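PDB 3G1T: short chain dehydrogenase from Salmonella typhi, which probably catalyses NAD(P)-dependent oxidation or reduction of a still unidentified substrate, as other short-chain dehydrogenases with a Rossmann fold do. Local coordinates for residues A[103-108]-A[162-167]. Residues are numbered along the deposited sequence; the frame is centred on the assembly and turned at random.
Sequences GLLGEI and ANWGAY
I108 lays its CD1 methyl over one face of the W164 indole, 3.8 Å from the centroid of the six-membered ring in a CH-pi contact. CG1 stands anti to the carbonyl carbon (chi1 -68°) and carries CD1 to the indole, I108 and W164 lying side by side and pointing the same way. L105 makes the matching contact on Y167: its CD1 sits over one ring face, 4.2 Å from the centroid and 18° off the normal, and the same methyl meets W164 CZ3 obliquely at 4.0 Å. L104 O approaches the Y167 ring at its edge, in plane, 3.3 Å from Y167 CD1. No direct hydrogen bond joins the segments; a water bridges them instead, donating to L105 O and E107 O and accepting from Y167 N at 3.0 Å. I108 CA adds a CA-H...O contact to N163 O (3.5 Å). Y167 fits the tyrosine of the family's YxxxK motif, probably catalytic, so the apolar packing borders the likely active site. The loop between strand 97-99 and helix 116-142 thus lies against helix 165-185 and the turn leading into it; M204 of helix 203-208 packs on L105 and Y167, and A208 on I108 and W164, while W119 and V122 of helix 116-142 meet A166.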
ATOM      1  N   GLY A 103      -6.185  -4.617 -12.693  1.00 23.76           N
ATOM      2  CA  GLY A 103      -5.683  -3.455 -11.975  1.00 19.50           C
ATOM      3  C   GLY A 103      -6.506  -2.282 -12.459  1.00 18.98           C
ATOM      4  O   GLY A 103      -7.015  -2.327 -13.565  1.00 18.89           O
ATOM      5  N   LEU A 104      -6.621  -1.273 -11.617  1.00 17.77           N
ATOM      6  CA  LEU A 104      -7.234  -0.004 -11.984  1.00 17.68           C
ATOM      7  C   LEU A 104      -6.107   1.071 -11.939  1.00 18.16           C
ATOM      8  O   LEU A 104      -5.263   1.119 -11.017  1.00 17.15           O
ATOM      9  CB  LEU A 104      -8.345   0.335 -11.022  1.00 21.49           C
ATOM     10  CG  LEU A 104      -9.668   1.033 -11.357  1.00 34.20           C
ATOM     11  CD1 LEU A 104     -10.434   0.319 -12.505  1.00 24.57           C
ATOM     12  CD2 LEU A 104     -10.522   1.049 -10.094  1.00 24.72           C
ATOM     13  N   LEU A 105      -6.033   1.912 -12.993  1.00 15.02           N
ATOM     14  CA  LEU A 105      -5.091   3.026 -12.936  1.00 14.04           C
ATOM     15  C   LEU A 105      -5.514   4.211 -12.033  1.00 14.54           C
ATOM     16  O   LEU A 105      -4.675   4.887 -11.404  1.00 17.75           O
ATOM     17  CB  LEU A 105      -4.925   3.559 -14.381  1.00 16.63           C
ATOM     18  CG  LEU A 105      -3.993   4.788 -14.442  1.00 15.79           C
ATOM     19  CD1 LEU A 105      -2.612   4.323 -14.177  1.00 18.35           C
ATOM     20  CD2 LEU A 105      -4.063   5.389 -15.888  1.00 17.64           C
ATOM     21  N   GLY A 106      -6.815   4.490 -12.044  1.00 17.91           N
ATOM     22  CA  GLY A 106      -7.390   5.667 -11.396  1.00 18.34           C
ATOM     23  C   GLY A 106      -6.837   6.924 -12.081  1.00 20.24           C
ATOM     24  O   GLY A 106      -6.555   6.942 -13.280  1.00 20.82           O
ATOM     25  N   GLU A 107      -6.654   7.963 -11.276  1.00 19.28           N
ATOM     26  CA  GLU A 107      -6.387   9.286 -11.788  1.00 21.24           C
ATOM     27  C   GLU A 107      -4.896   9.580 -11.846  1.00 20.06           C
ATOM     28  O   GLU A 107      -4.122   9.313 -10.886  1.00 20.02           O
ATOM     29  CB  GLU A 107      -7.079  10.289 -10.869  1.00 25.01           C
ATOM     30  CG  GLU A 107      -6.984  11.679 -11.376  1.00 30.62           C
ATOM     31  CD  GLU A 107      -7.689  12.689 -10.486  1.00 30.92           C
ATOM     32  OE1 GLU A 107      -8.450  12.292  -9.551  1.00 30.57           O
ATOM     33  OE2 GLU A 107      -7.485  13.915 -10.747  1.00 33.34           O
ATOM     34  N   ILE A 108      -4.447  10.130 -12.961  1.00 17.06           N
ATOM     35  CA  ILE A 108      -3.059  10.595 -12.975  1.00 15.29           C
ATOM     36  C   ILE A 108      -3.084  12.126 -12.767  1.00 16.36           C
ATOM     37  O   ILE A 108      -3.682  12.862 -13.595  1.00 19.57           O
ATOM     38  CB  ILE A 108      -2.308  10.282 -14.403  1.00 19.43           C
ATOM     39  CG1 ILE A 108      -2.057   8.754 -14.677  1.00 13.84           C
ATOM     40  CG2 ILE A 108      -0.948  11.038 -14.530  1.00 18.54           C
ATOM     41  CD1 ILE A 108      -1.305   7.992 -13.513  1.00 19.84           C
ATOM     42  N   ALA A 162       5.823  11.858  -8.894  1.00 13.70           N
ATOM     43  CA  ALA A 162       4.783  12.843  -9.074  1.00 13.97           C
ATOM     44  C   ALA A 162       3.714  12.327  -9.999  1.00 13.78           C
ATOM     45  O   ALA A 162       4.026  11.770 -11.095  1.00 14.62           O
ATOM     46  CB  ALA A 162       5.370  14.201  -9.695  1.00 13.67           C
ATOM     47  N   ASN A 163       2.471  12.623  -9.588  1.00 13.42           N
ATOM     48  CA  ASN A 163       1.237  12.383 -10.326  1.00 15.73           C
ATOM     49  C   ASN A 163       0.797  10.948 -10.364  1.00 14.88           C
ATOM     50  O   ASN A 163      -0.204  10.698 -10.949  1.00 15.83           O
ATOM     51  CB  ASN A 163       1.319  12.960 -11.774  1.00 14.75           C
ATOM     52  CG  ASN A 163       1.475  14.441 -11.749  1.00 13.35           C
ATOM     53  OD1 ASN A 163       0.725  15.115 -11.063  1.00 15.39           O
ATOM     54  ND2 ASN A 163       2.502  14.984 -12.493  1.00 16.47           N
ATOM     55  N   TRP A 164       1.533  10.006  -9.724  1.00 16.00           N
ATOM     56  CA  TRP A 164       1.121   8.626  -9.771  1.00 15.33           C
ATOM     57  C   TRP A 164       0.193   8.181  -8.615  1.00 16.06           C
ATOM     58  O   TRP A 164      -0.325   7.056  -8.627  1.00 16.06           O
ATOM     59  CB  TRP A 164       2.301   7.694  -9.986  1.00 15.45           C
ATOM     60  CG  TRP A 164       2.756   7.760 -11.427  1.00 18.81           C
ATOM     61  CD1 TRP A 164       3.675   8.574 -11.916  1.00 14.53           C
ATOM     62  CD2 TRP A 164       2.314   6.921 -12.519  1.00 17.76           C
ATOM     63  NE1 TRP A 164       3.817   8.372 -13.318  1.00 19.27           N
ATOM     64  CE2 TRP A 164       2.978   7.371 -13.697  1.00 19.01           C
ATOM     65  CE3 TRP A 164       1.407   5.866 -12.616  1.00 21.65           C
ATOM     66  CZ2 TRP A 164       2.823   6.719 -14.959  1.00 18.18           C
ATOM     67  CZ3 TRP A 164       1.226   5.206 -13.865  1.00 19.17           C
ATOM     68  CH2 TRP A 164       1.947   5.651 -15.017  1.00 20.97           C
ATOM     69  N   GLY A 165      -0.022   9.098  -7.669  1.00 14.62           N
ATOM     70  CA  GLY A 165      -1.155   9.028  -6.681  1.00 12.66           C
ATOM     71  C   GLY A 165      -1.558   7.636  -6.170  1.00 13.15           C
ATOM     72  O   GLY A 165      -0.649   6.855  -5.705  1.00 16.25           O
ATOM     73  N   ALA A 166      -2.852   7.290  -6.318  1.00 14.51           N
ATOM     74  CA  ALA A 166      -3.358   6.008  -5.834  1.00 13.98           C
ATOM     75  C   ALA A 166      -2.665   4.819  -6.488  1.00 15.74           C
ATOM     76  O   ALA A 166      -2.386   3.826  -5.859  1.00 16.48           O
ATOM     77  CB  ALA A 166      -4.891   5.938  -5.988  1.00 13.37           C
ATOM     78  N   TYR A 167      -2.402   4.894  -7.772  1.00 12.59           N
ATOM     79  CA  TYR A 167      -1.736   3.773  -8.464  1.00 14.32           C
ATOM     80  C   TYR A 167      -0.387   3.394  -7.794  1.00 13.51           C
ATOM     81  O   TYR A 167      -0.161   2.208  -7.451  1.00 15.61           O
ATOM     82  CB  TYR A 167      -1.458   4.140  -9.930  1.00 16.08           C
ATOM     83  CG  TYR A 167      -1.076   2.899 -10.751  1.00 17.46           C
ATOM     84  CD1 TYR A 167      -2.057   1.902 -11.016  1.00 17.64           C
ATOM     85  CD2 TYR A 167       0.241   2.690 -11.228  1.00 16.82           C
ATOM     86  CE1 TYR A 167      -1.739   0.765 -11.786  1.00 18.03           C
ATOM     87  CE2 TYR A 167       0.552   1.517 -11.992  1.00 17.57           C
ATOM     88  CZ  TYR A 167      -0.448   0.625 -12.269  1.00 17.80           C
ATOM     89  OH  TYR A 167      -0.202  -0.526 -12.978  1.00 23.75           O
TER
HETATM   90  O   HOH W   1      -3.774   6.785  -9.608  1.00 19.67           O